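Local atomic coordinates of ribonuclease H (Uncultured organism, PDB entry 4IBN), a protein that probably cleaves the RNA strand of RNA-DNA hybrids endonucleolytically, leaving 5'-phosphomonoester ends, with magnesium as its cofactor. Residues Ala18-Glu23 / Val92-Ser97; Asp22-Gly27 / Leu161-Ala166; Asp57-Glu62 / Thr170-Leu175; Ser74-Phe79 / Gln130-Ala135. All coordinates share one frame; numbering follows the deposited sequence.

Overall arrangement
From the N terminus, strand 16-25 supplies the first halves of two contacts: 18-23 and 22-27 overlap at Asp22 and Glu23. Strand 53-62 then gives the first half of contact 3, and helix 67-82 that of contact 4. Contact 1 closes first, when strand 90-95 comes to lie beside strand 16-25. Contact 4 closes next on helix 126-136, contact 2 on helix 153-168, and contact 3 last, on the loop after that helix. Contact 1 therefore crosses contacts 3 and 4, contacts 2 and 3 cross each other, and contact 4 is enclosed by both. Contact 1 joins strands, contact 2 lays a helix on the sheet, contact 3 edges it with a loop, and contact 4 packs two helices.

Contact 1 of 4, residues Ala18-Glu23 / Val92-Ser97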
loop_
_atom_site.group_PDB
_atom_site.type_symbol
_atom_site.label_atom_id
_atom_site.label_comp_id
_atom_site.label_asym_id
_atom_site.label_seq_id
_atom_site.Cartn_x
_atom_site.Cartn_y
_atom_site.Cartn_z
ATOM N N ALA A 18 7.454 5.490 -6.028
ATOM C CA ALA A 18 7.531 4.130 -5.582
ATOM C C ALA A 18 7.000 4.072 -4.186
ATOM O O ALA A 18 7.425 4.785 -3.367
ATOM C CB ALA A 18 8.948 3.616 -5.630
ATOM N N VAL A 19 6.048 3.175 -3.978
ATOM C CA VAL A 19 5.334 3.053 -2.743
ATOM C C VAL A 19 5.603 1.691 -2.122
ATOM O O VAL A 19 5.661 0.756 -2.813
ATOM C CB VAL A 19 3.853 3.180 -3.027
ATOM C CG1 VAL A 19 3.064 2.804 -1.845
ATOM C CG2 VAL A 19 3.553 4.582 -3.470
ATOM N N TYR A 20 5.849 1.676 -0.820
ATOM C CA TYR A 20 6.145 0.465 -0.105
ATOM C C TYR A 20 5.195 0.388 1.059
ATOM O O TYR A 20 5.232 1.211 1.884
ATOM C CB TYR A 20 7.601 0.450 0.412
ATOM C CG TYR A 20 8.607 0.549 -0.696
ATOM C CD1 TYR A 20 9.078 -0.557 -1.292
ATOM C CD2 TYR A 20 9.046 1.767 -1.148
ATOM C CE1 TYR A 20 9.949 -0.474 -2.309
ATOM C CE2 TYR A 20 9.918 1.850 -2.145
ATOM C CZ TYR A 20 10.364 0.716 -2.741
ATOM O OH TYR A 20 11.246 0.723 -3.768
ATOM N N ALA A 21 4.387 -0.656 1.089
ATOM C CA ALA A 21 3.304 -0.760 2.042
ATOM C C ALA A 21 3.380 -2.036 2.856
ATOM O O ALA A 21 3.900 -2.984 2.397
ATOM C CB ALA A 21 2.015 -0.694 1.322
ATOM N N ASP A 22 2.895 -1.980 4.091
ATOM C CA ASP A 22 2.798 -3.148 4.953
ATOM C C ASP A 22 1.669 -2.992 5.929
ATOM O O ASP A 22 1.140 -1.973 6.056
ATOM C CB ASP A 22 4.076 -3.467 5.715
ATOM C CG ASP A 22 4.041 -4.849 6.336
ATOM O OD1 ASP A 22 3.735 -5.768 5.663
ATOM O OD2 ASP A 22 4.219 -5.004 7.516
ATOM N N GLU A 23 1.304 -4.090 6.552
ATOM C CA GLU A 23 0.260 -4.068 7.552
ATOM C C GLU A 23 0.626 -4.989 8.686
ATOM O O GLU A 23 1.384 -5.877 8.491
ATOM C CB GLU A 23 -1.059 -4.497 6.959
ATOM C CG GLU A 23 -1.107 -5.899 6.388
ATOM C CD GLU A 23 -0.138 -6.071 5.221
ATOM O OE1 GLU A 23 -0.202 -5.262 4.312
ATOM O OE2 GLU A 23 0.690 -6.978 5.221
ATOM N N VAL A 92 4.747 2.443 -8.605
ATOM C CA VAL A 92 5.177 1.096 -8.395
ATOM C C VAL A 92 4.836 0.789 -6.956
ATOM O O VAL A 92 5.358 1.427 -6.112
ATOM C CB VAL A 92 6.685 0.963 -8.572
ATOM C CG1 VAL A 92 7.099 -0.442 -8.318
ATOM C CG2 VAL A 92 7.077 1.361 -9.940
ATOM N N PHE A 93 3.944 -0.170 -6.722
ATOM C CA PHE A 93 3.461 -0.461 -5.387
ATOM C C PHE A 93 3.973 -1.813 -4.979
ATOM O O PHE A 93 3.638 -2.762 -5.553
ATOM C CB PHE A 93 1.917 -0.432 -5.370
ATOM C CG PHE A 93 1.274 -0.475 -3.993
ATOM C CD1 PHE A 93 0.721 0.631 -3.439
ATOM C CD2 PHE A 93 1.125 -1.647 -3.327
ATOM C CE1 PHE A 93 0.122 0.587 -2.260
ATOM C CE2 PHE A 93 0.522 -1.682 -2.153
ATOM C CZ PHE A 93 0.028 -0.563 -1.615
ATOM N N THR A 94 4.825 -1.812 -3.969
ATOM C CA THR A 94 5.415 -3.017 -3.473
ATOM C C THR A 94 4.950 -3.350 -2.065
ATOM O O THR A 94 5.035 -2.578 -1.216
ATOM C CB THR A 94 6.978 -2.917 -3.457
ATOM O OG1 THR A 94 7.455 -2.614 -4.755
ATOM C CG2 THR A 94 7.568 -4.196 -3.007
ATOM N N THR A 95 4.467 -4.563 -1.891
ATOM C CA THR A 95 3.919 -4.984 -0.630
ATOM C C THR A 95 4.251 -6.415 -0.336
ATOM O O THR A 95 4.530 -7.127 -1.211
ATOM C CB THR A 95 2.420 -4.830 -0.616
ATOM O OG1 THR A 95 1.911 -5.302 0.615
ATOM C CG2 THR A 95 1.809 -5.555 -1.732
ATOM N N ASP A 96 4.240 -6.769 0.942
ATOM C CA ASP A 96 4.332 -8.147 1.395
ATOM C C ASP A 96 3.033 -8.929 1.239
ATOM O O ASP A 96 3.008 -10.093 1.421
ATOM C CB ASP A 96 4.771 -8.233 2.860
ATOM C CG ASP A 96 3.730 -7.701 3.816
ATOM O OD1 ASP A 96 3.018 -6.771 3.491
ATOM O OD2 ASP A 96 3.638 -8.176 4.927
ATOM N N SER A 97 1.960 -8.252 0.910
ATOM C CA SER A 97 0.697 -8.890 0.843
ATOM C C SER A 97 0.358 -9.398 -0.541
ATOM O O SER A 97 0.037 -8.655 -1.398
ATOM C CB SER A 97 -0.377 -7.909 1.287
ATOM O OG SER A 97 -1.653 -8.423 1.131
HETATM O O HOH W 1 0.351 -3.798 2.190
#
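Val19 and Phe93 are neighbours on one face of two adjacent parallel strands at the centre of the ribonuclease H fold; the two short strand segments run 20° apart. The ladder begins with Val19 N bonded to Val92 O at 2.8 Å, continues with Thr94 N to Val19 O at 2.9 Å, and ends with Ala21 N reaching Thr94 O at 3.1 Å.

The Phe93 side chain leaves its strand with CG anti to the backbone N (chi1 -170°), which carries the ring from CB over toward strand 16-25. On the near side of the ring, CD1 lies 3.6 Å from Val19 CG1, and CE1 touches the same methyl. At the tip, CZ meets Ala21 CB at 3.5 Å, with CE2 slightly farther from it. Val75, Ala78 and Phe79 of helix 67-82 pack against the same ring. On the other face of the sheet the side chains of Tyr20 and Thr94 lie side by side, pointing the same way.

Past the ladder, where strand 90-95 stops and strand 16-25 runs on, Asp22 and Glu23 come close to Asp96; with Asn159 they probably form this enzyme's atypical DEDN active-site motif, whose adjacent Asp-Glu pair is as in type 2 enzymes. Glu23 CG sits between the backbone N and carbonyl carbon (chi1 61°), and the bent chain curls its carboxylate toward Asp96. Thr95 OG1 accepts from Ser97 N at 3.0 Å, an ST turn, while a water 2.7 Å from Thr95 OG1 donates to Glu23 OE1 at 2.6 Å.

Contact 2 of 4, residues Asp22-Gly27 / Leu161-Ala166; sequences DESCLG and LAVTAA
Leu26 and Ser24 lay their side chains against one side of helix 153-168, and the contact is made by methyl groups, with no hydrogen bond between the two segments.

The side-chain packing is carried by the fork of Leu26. Its two methyls part over the helix: CD1 rests on Ala166 CB at 3.7 Å, and CD2 comes equally close, 3.7 Å, to Val163 CG1, the leucine crossing the valine at about a right angle. Leu26 CG stands anti to its own carbonyl carbon (chi1 -57°), a turn that points the fork at the helix. Val163 divides its branches likewise. While CG1 serves the leucine, CG2 turns to Ser24, lying 3.8 Å from Ser24 OG and just as near to CB of that serine.

A second kind of contact sets a methyl against main chain. Ala162 CB fits up to the strand where it passes closest to the helix, 3.8 Å from Ser24 N, 3.9 Å from Asp22 O and 3.9 Å from Glu23 CA. Ala162 and Ala166, one helical turn apart, keep this side of the helix low, and the axes of the short segments approach to 6.9 Å at an angle of 40°.

Asn159, probably part of the active site, lies on the same helix near Asp22. Leu161 and Ala165 meanwhile lean on Asp57 and Trp59 of strand 53-62, and Glu23 points from the opposite face of the sheet to Met70 and Ala71 of helix 67-82, so strand 16-25 is sandwiched between the two helices.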
loop_
_atom_site.group_PDB
_atom_site.type_symbol
_atom_site.label_atom_id
_atom_site.label_comp_id
_atom_site.label_asym_id
_atom_site.label_seq_id
_atom_site.Cartn_x
_atom_site.Cartn_y
_atom_site.Cartn_z
ATOM N N ASP A 22 2.895 -1.980 4.091
ATOM C CA ASP A 22 2.798 -3.148 4.953
ATOM C C ASP A 22 1.669 -2.992 5.929
ATOM O O ASP A 22 1.140 -1.973 6.056
ATOM C CB ASP A 22 4.076 -3.467 5.715
ATOM C CG ASP A 22 4.041 -4.849 6.336
ATOM O OD1 ASP A 22 3.735 -5.768 5.663
ATOM O OD2 ASP A 22 4.219 -5.004 7.516
ATOM N N GLU A 23 1.304 -4.090 6.552
ATOM C CA GLU A 23 0.260 -4.068 7.552
ATOM C C GLU A 23 0.626 -4.989 8.686
ATOM O O GLU A 23 1.384 -5.877 8.491
ATOM C CB GLU A 23 -1.059 -4.497 6.959
ATOM C CG GLU A 23 -1.107 -5.899 6.388
ATOM C CD GLU A 23 -0.138 -6.071 5.221
ATOM O OE1 GLU A 23 -0.202 -5.262 4.312
ATOM O OE2 GLU A 23 0.690 -6.978 5.221
ATOM N N SER A 24 0.099 -4.716 9.862
ATOM C CA SER A 24 0.302 -5.629 10.930
ATOM C C SER A 24 -0.794 -5.532 11.979
ATOM O O SER A 24 -1.297 -4.483 12.247
ATOM C CB SER A 24 1.616 -5.335 11.587
ATOM O OG SER A 24 1.925 -6.332 12.501
ATOM N N CYS A 25 -1.089 -6.661 12.596
ATOM C CA CYS A 25 -1.910 -6.702 13.780
ATOM C C CYS A 25 -1.022 -7.067 14.959
ATOM O O CYS A 25 -0.005 -7.658 14.783
ATOM C CB CYS A 25 -2.972 -7.759 13.671
ATOM S SG CYS A 25 -4.331 -7.317 12.612
ATOM N N LEU A 26 -1.433 -6.685 16.145
ATOM C CA LEU A 26 -0.700 -7.005 17.331
ATOM C C LEU A 26 -1.525 -7.812 18.288
ATOM O O LEU A 26 -2.581 -7.433 18.598
ATOM C CB LEU A 26 -0.304 -5.747 18.054
ATOM C CG LEU A 26 0.500 -4.683 17.373
ATOM C CD1 LEU A 26 0.412 -3.465 18.224
ATOM C CD2 LEU A 26 1.870 -5.141 17.303
ATOM N N GLY A 27 -0.978 -8.881 18.793
ATOM C CA GLY A 27 -1.661 -9.642 19.802
ATOM C C GLY A 27 -2.003 -11.040 19.387
ATOM O O GLY A 27 -1.646 -11.457 18.357
ATOM N N LEU A 161 6.302 1.114 10.495
ATOM C CA LEU A 161 5.273 2.112 10.545
ATOM C C LEU A 161 3.910 1.487 10.905
ATOM O O LEU A 161 3.154 2.046 11.603
ATOM C CB LEU A 161 5.103 2.866 9.233
ATOM C CG LEU A 161 5.996 3.975 8.744
ATOM C CD1 LEU A 161 5.492 4.443 7.411
ATOM C CD2 LEU A 161 5.995 5.098 9.700
ATOM N N ALA A 162 3.622 0.344 10.321
ATOM C CA ALA A 162 2.359 -0.302 10.568
ATOM C C ALA A 162 2.215 -0.677 12.019
ATOM O O ALA A 162 1.220 -0.526 12.574
ATOM C CB ALA A 162 2.233 -1.522 9.732
ATOM N N VAL A 163 3.264 -1.218 12.583
ATOM C CA VAL A 163 3.254 -1.610 13.980
ATOM C C VAL A 163 3.132 -0.424 14.895
ATOM O O VAL A 163 2.455 -0.476 15.863
ATOM C CB VAL A 163 4.437 -2.484 14.365
ATOM C CG1 VAL A 163 4.420 -2.829 15.836
ATOM C CG2 VAL A 163 4.424 -3.728 13.586
ATOM N N THR A 164 3.808 0.650 14.550
ATOM C CA THR A 164 3.707 1.854 15.328
ATOM C C THR A 164 2.276 2.366 15.301
ATOM O O THR A 164 1.763 2.814 16.247
ATOM C CB THR A 164 4.625 2.952 14.742
ATOM O OG1 THR A 164 5.982 2.574 14.871
ATOM C CG2 THR A 164 4.419 4.220 15.435
ATOM N N ALA A 165 1.670 2.314 14.131
ATOM C CA ALA A 165 0.303 2.754 13.995
ATOM C C ALA A 165 -0.645 1.903 14.846
ATOM O O ALA A 165 -1.488 2.406 15.512
ATOM C CB ALA A 165 -0.114 2.734 12.561
ATOM N N ALA A 166 -0.453 0.604 14.827
ATOM C CA ALA A 166 -1.291 -0.277 15.580
ATOM C C ALA A 166 -1.137 -0.037 17.075
ATOM O O ALA A 166 -2.061 -0.067 17.810
ATOM C CB ALA A 166 -0.948 -1.637 15.288
#

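Contact 3 of 4, residues Asp57-Glu62 / Thr170-Leu175; sequences DVWVSE and TQSGGL
Ser172 OG is gripped twice: it accepts a bond from Trp59 N at 3.0 Å and donates its own proton to Gly174 O at 2.8 Å. The same serine returns a bond through its main chain, Ser172 N to Trp59 O at 3.0 Å, so both backbone polar atoms of Trp59 are engaged by one residue of the loop. A water adds to this, donating to Trp59 O at 2.9 Å and accepting from Gly173 N at 2.6 Å.

The indole is held from two directions. Ser172 CB stands over the face of its six-membered ring, 3.5 Å from the centroid and only 7° off the normal, a CH-pi contact. At the rim, Trp59 NE1 donates to Thr170 OG1 at 2.9 Å, the oxygen lying somewhat out of the ring plane. Trp59 CG takes the position between backbone N and carbonyl carbon (chi1 68°), which brings the ring against Ser172 and Thr170. A leucine here would probably leave Thr170 OG1 without its donor and open a gap under Ser172 CB.

Farther along, Ser61 OG donates to Thr170 O at 2.9 Å from above the carbonyl plane. Strand 53-62 is thus edged by 170-175 before strand 176-177 pairs with it: the edge is met by one main-chain bond, from Ser172 N, with side-chain hydroxyls, the indole N-H and a water supplying the rest, so the irregular loop can follow the strand without a regular ladder.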
loop_
_atom_site.group_PDB
_atom_site.type_symbol
_atom_site.label_atom_id
_atom_site.label_comp_id
_atom_site.label_asym_id
_atom_site.label_seq_id
_atom_site.Cartn_x
_atom_site.Cartn_y
_atom_site.Cartn_z
ATOM N N ASP A 57 5.610 9.501 4.525
ATOM C CA ASP A 57 4.930 8.388 5.170
ATOM C C ASP A 57 3.436 8.628 5.299
ATOM O O ASP A 57 3.034 9.716 5.461
ATOM C CB ASP A 57 5.421 8.233 6.604
ATOM C CG ASP A 57 6.907 7.880 6.729
ATOM O OD1 ASP A 57 7.500 7.503 5.777
ATOM O OD2 ASP A 57 7.441 7.970 7.839
ATOM N N VAL A 58 2.647 7.558 5.310
ATOM C CA VAL A 58 1.216 7.661 5.594
ATOM C C VAL A 58 0.731 6.412 6.332
ATOM O O VAL A 58 0.979 5.294 5.881
ATOM C CB VAL A 58 0.393 7.840 4.307
ATOM C CG1 VAL A 58 0.843 6.845 3.247
ATOM C CG2 VAL A 58 -1.091 7.683 4.599
ATOM N N TRP A 59 0.048 6.589 7.463
ATOM C CA TRP A 59 -0.388 5.443 8.218
ATOM C C TRP A 59 -1.788 5.611 8.778
ATOM O O TRP A 59 -2.268 6.710 8.918
ATOM C CB TRP A 59 0.616 5.078 9.328
ATOM C CG TRP A 59 0.723 6.055 10.412
ATOM C CD1 TRP A 59 0.001 6.094 11.546
ATOM C CD2 TRP A 59 1.618 7.161 10.482
ATOM N NE1 TRP A 59 0.381 7.131 12.323
ATOM C CE2 TRP A 59 1.379 7.804 11.694
ATOM C CE3 TRP A 59 2.618 7.645 9.655
ATOM C CZ2 TRP A 59 2.057 8.925 12.064
ATOM C CZ3 TRP A 59 3.292 8.741 10.036
ATOM C CH2 TRP A 59 3.018 9.371 11.227
ATOM N N VAL A 60 -2.398 4.481 9.084
ATOM C CA VAL A 60 -3.677 4.460 9.755
ATOM C C VAL A 60 -3.791 3.246 10.643
ATOM O O VAL A 60 -3.039 2.355 10.515
ATOM C CB VAL A 60 -4.813 4.429 8.793
ATOM C CG1 VAL A 60 -4.839 5.699 8.002
ATOM C CG2 VAL A 60 -4.732 3.258 7.916
ATOM N N SER A 61 -4.748 3.272 11.553
ATOM C CA SER A 61 -4.931 2.155 12.451
ATOM C C SER A 61 -6.391 1.893 12.754
ATOM O O SER A 61 -7.196 2.741 12.536
ATOM C CB SER A 61 -4.186 2.395 13.743
ATOM O OG SER A 61 -4.516 3.603 14.313
ATOM N N GLU A 62 -6.677 0.679 13.236
ATOM C CA GLU A 62 -7.972 0.269 13.765
ATOM C C GLU A 62 -7.746 -0.493 15.061
ATOM O O GLU A 62 -6.783 -1.169 15.186
ATOM C CB GLU A 62 -8.719 -0.604 12.776
ATOM C CG GLU A 62 -9.175 0.165 11.571
ATOM C CD GLU A 62 -9.836 -0.638 10.488
ATOM O OE1 GLU A 62 -10.047 -1.823 10.644
ATOM O OE2 GLU A 62 -10.146 -0.035 9.468
ATOM N N THR A 170 -2.749 5.643 16.122
ATOM C CA THR A 170 -2.638 6.937 15.484
ATOM C C THR A 170 -2.843 6.823 13.984
ATOM O O THR A 170 -2.866 5.772 13.454
ATOM C CB THR A 170 -1.289 7.574 15.678
ATOM O OG1 THR A 170 -0.280 6.738 15.160
ATOM C CG2 THR A 170 -1.031 7.721 17.125
ATOM N N GLN A 171 -3.004 7.974 13.354
ATOM C CA GLN A 171 -3.114 8.118 11.930
ATOM C C GLN A 171 -2.320 9.332 11.523
ATOM O O GLN A 171 -2.165 10.224 12.273
ATOM C CB GLN A 171 -4.553 8.356 11.516
ATOM C CG GLN A 171 -5.534 7.366 12.038
ATOM C CD GLN A 171 -5.731 7.505 13.491
ATOM O OE1 GLN A 171 -5.841 8.600 13.974
ATOM N NE2 GLN A 171 -5.731 6.402 14.206
ATOM N N SER A 172 -1.789 9.338 10.320
ATOM C CA SER A 172 -1.073 10.505 9.837
ATOM C C SER A 172 -2.014 11.531 9.229
ATOM O O SER A 172 -1.773 12.681 9.231
ATOM C CB SER A 172 0.024 10.081 8.862
ATOM O OG SER A 172 -0.551 9.503 7.770
ATOM N N GLY A 173 -3.081 11.056 8.662
ATOM C CA GLY A 173 -4.042 11.902 8.015
ATOM C C GLY A 173 -3.691 12.164 6.595
ATOM O O GLY A 173 -4.440 12.743 5.843
ATOM N N GLY A 174 -2.520 11.709 6.229
ATOM C CA GLY A 174 -2.074 11.888 4.885
ATOM C C GLY A 174 -0.577 11.802 4.850
ATOM O O GLY A 174 0.007 11.308 5.746
ATOM N N LEU A 175 0.023 12.344 3.798
ATOM C CA LEU A 175 1.458 12.324 3.638
ATOM C C LEU A 175 2.137 13.264 4.588
ATOM O O LEU A 175 1.839 14.408 4.592
ATOM C CB LEU A 175 1.807 12.707 2.220
ATOM C CG LEU A 175 1.322 11.643 1.287
ATOM C CD1 LEU A 175 0.999 12.138 -0.066
ATOM C CD2 LEU A 175 2.266 10.493 1.230
HETATM O O HOH W 2 -3.963 8.723 7.818
#

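Contact 4 of 4, residues Ser74-Phe79 / Gln130-Ala135; sequences SVIEAF and QEAVQA
Ile76 and Ala132 meet where the two helices come closest, Ile76 CG1 lying 3.6 Å from Ala132 CA. With CG1 anti to the carbonyl carbon (chi1 -64°), the ethyl branch runs across the partner helix and ends with CD1 3.9 Å from Glu131 CB. One turn on, Ala135 CB fills the space between Ile76 CA, at 4.1 Å, and Phe79 CB, at 4.0 Å. Phe79 CB also sits 3.4 Å from Ala135 O, and a water bridges the helices there, donating to Phe79 O at 2.9 Å and to Ala135 O at 3.1 Å. Replacing Ile76 by an alanine would probably open a gap over Ala132 and take the CD1 methyl away from Glu131 CB.

Farther out, a salt bridge from Glu131 to Arg80 joins the same pair of helices. Val75 and Ala132, which also touch each other, both pack on Met104 of helix 98-113.

Small alanines on helix 126-136 permit axes 8.5 Å apart, inclined at 29°. This is plain helix packing in the ribonuclease H fold, joining helix 126-136 to helix 67-82, which itself lies on the central sheet.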
loop_
_atom_site.group_PDB
_atom_site.type_symbol
_atom_site.label_atom_id
_atom_site.label_comp_id
_atom_site.label_asym_id
_atom_site.label_seq_id
_atom_site.Cartn_x
_atom_site.Cartn_y
_atom_site.Cartn_z
ATOM N N SER A 74 -3.995 -0.035 3.423
ATOM C CA SER A 74 -2.718 0.463 2.986
ATOM C C SER A 74 -2.829 0.951 1.562
ATOM O O SER A 74 -2.262 1.929 1.206
ATOM C CB SER A 74 -1.592 -0.570 3.169
ATOM O OG SER A 74 -1.510 -1.540 2.169
ATOM N N VAL A 75 -3.549 0.221 0.752
ATOM C CA VAL A 75 -3.775 0.689 -0.601
ATOM C C VAL A 75 -4.633 1.937 -0.647
ATOM O O VAL A 75 -4.307 2.892 -1.267
ATOM C CB VAL A 75 -4.502 -0.358 -1.418
ATOM C CG1 VAL A 75 -4.802 0.162 -2.830
ATOM C CG2 VAL A 75 -3.701 -1.563 -1.515
ATOM N N ILE A 76 -5.754 1.900 0.035
ATOM C CA ILE A 76 -6.637 3.018 -0.026
ATOM C C ILE A 76 -6.015 4.284 0.474
ATOM O O ILE A 76 -6.099 5.290 -0.136
ATOM C CB ILE A 76 -7.864 2.759 0.817
ATOM C CG1 ILE A 76 -8.649 1.603 0.269
ATOM C CG2 ILE A 76 -8.731 3.962 0.911
ATOM C CD1 ILE A 76 -9.662 1.028 1.254
ATOM N N GLU A 77 -5.375 4.211 1.609
ATOM C CA GLU A 77 -4.752 5.386 2.140
ATOM C C GLU A 77 -3.658 5.925 1.241
ATOM O O GLU A 77 -3.491 7.106 1.137
ATOM C CB GLU A 77 -4.226 5.180 3.550
ATOM C CG GLU A 77 -5.279 4.924 4.523
ATOM C CD GLU A 77 -6.294 6.034 4.640
ATOM O OE1 GLU A 77 -5.917 7.168 4.627
ATOM O OE2 GLU A 77 -7.476 5.747 4.779
ATOM N N ALA A 78 -2.898 5.049 0.636
ATOM C CA ALA A 78 -1.826 5.484 -0.227
ATOM C C ALA A 78 -2.305 6.232 -1.435
ATOM O O ALA A 78 -1.837 7.258 -1.738
ATOM C CB ALA A 78 -1.033 4.284 -0.705
ATOM N N PHE A 79 -3.233 5.637 -2.123
ATOM C CA PHE A 79 -3.777 6.227 -3.307
ATOM C C PHE A 79 -4.632 7.454 -3.055
ATOM O O PHE A 79 -4.760 8.297 -3.904
ATOM C CB PHE A 79 -4.450 5.185 -4.174
ATOM C CG PHE A 79 -3.486 4.319 -4.894
ATOM C CD1 PHE A 79 -2.967 4.699 -6.073
ATOM C CD2 PHE A 79 -3.064 3.156 -4.362
ATOM C CE1 PHE A 79 -2.097 3.937 -6.684
ATOM C CE2 PHE A 79 -2.175 2.403 -4.975
ATOM C CZ PHE A 79 -1.686 2.790 -6.130
ATOM N N GLN A 130 -13.810 -2.655 -3.148
ATOM C CA GLN A 130 -14.385 -1.652 -4.011
ATOM C C GLN A 130 -13.820 -0.262 -3.766
ATOM O O GLN A 130 -13.576 0.441 -4.670
ATOM C CB GLN A 130 -15.921 -1.630 -3.930
ATOM C CG GLN A 130 -16.580 -2.844 -4.467
ATOM C CD GLN A 130 -18.109 -2.777 -4.388
ATOM O OE1 GLN A 130 -18.642 -2.100 -3.591
ATOM N NE2 GLN A 130 -18.759 -3.484 -5.222
ATOM N N GLU A 131 -13.638 0.089 -2.514
ATOM C CA GLU A 131 -12.993 1.321 -2.164
ATOM C C GLU A 131 -11.533 1.380 -2.641
ATOM O O GLU A 131 -11.067 2.383 -3.063
ATOM C CB GLU A 131 -13.040 1.548 -0.648
ATOM C CG GLU A 131 -14.372 1.792 -0.105
ATOM C CD GLU A 131 -14.365 2.313 1.336
ATOM O OE1 GLU A 131 -13.381 2.910 1.759
ATOM O OE2 GLU A 131 -15.381 2.163 1.990
ATOM N N ALA A 132 -10.836 0.289 -2.527
ATOM C CA ALA A 132 -9.496 0.273 -3.007
ATOM C C ALA A 132 -9.401 0.446 -4.491
ATOM O O ALA A 132 -8.524 1.079 -4.960
ATOM C CB ALA A 132 -8.827 -0.963 -2.611
ATOM N N VAL A 133 -10.291 -0.201 -5.217
ATOM C CA VAL A 133 -10.286 -0.112 -6.661
ATOM C C VAL A 133 -10.564 1.320 -7.088
ATOM O O VAL A 133 -9.976 1.830 -7.961
ATOM C CB VAL A 133 -11.297 -1.043 -7.303
ATOM C CG1 VAL A 133 -11.533 -0.685 -8.729
ATOM C CG2 VAL A 133 -10.885 -2.468 -7.160
ATOM N N GLN A 134 -11.490 1.940 -6.429
ATOM C CA GLN A 134 -11.768 3.323 -6.710
ATOM C C GLN A 134 -10.619 4.263 -6.402
ATOM O O GLN A 134 -10.423 5.201 -7.062
ATOM C CB GLN A 134 -12.998 3.739 -5.934
ATOM C CG GLN A 134 -13.539 5.080 -6.235
ATOM C CD GLN A 134 -14.981 5.178 -5.784
ATOM O OE1 GLN A 134 -15.262 5.133 -4.604
ATOM N NE2 GLN A 134 -15.881 5.232 -6.714
ATOM N N ALA A 135 -9.925 3.996 -5.315
ATOM C CA ALA A 135 -8.802 4.798 -4.904
ATOM C C ALA A 135 -7.685 4.774 -5.947
ATOM O O ALA A 135 -7.105 5.768 -6.258
ATOM C CB ALA A 135 -8.279 4.308 -3.558
HETATM O O HOH W 3 -6.721 8.790 -5.991
#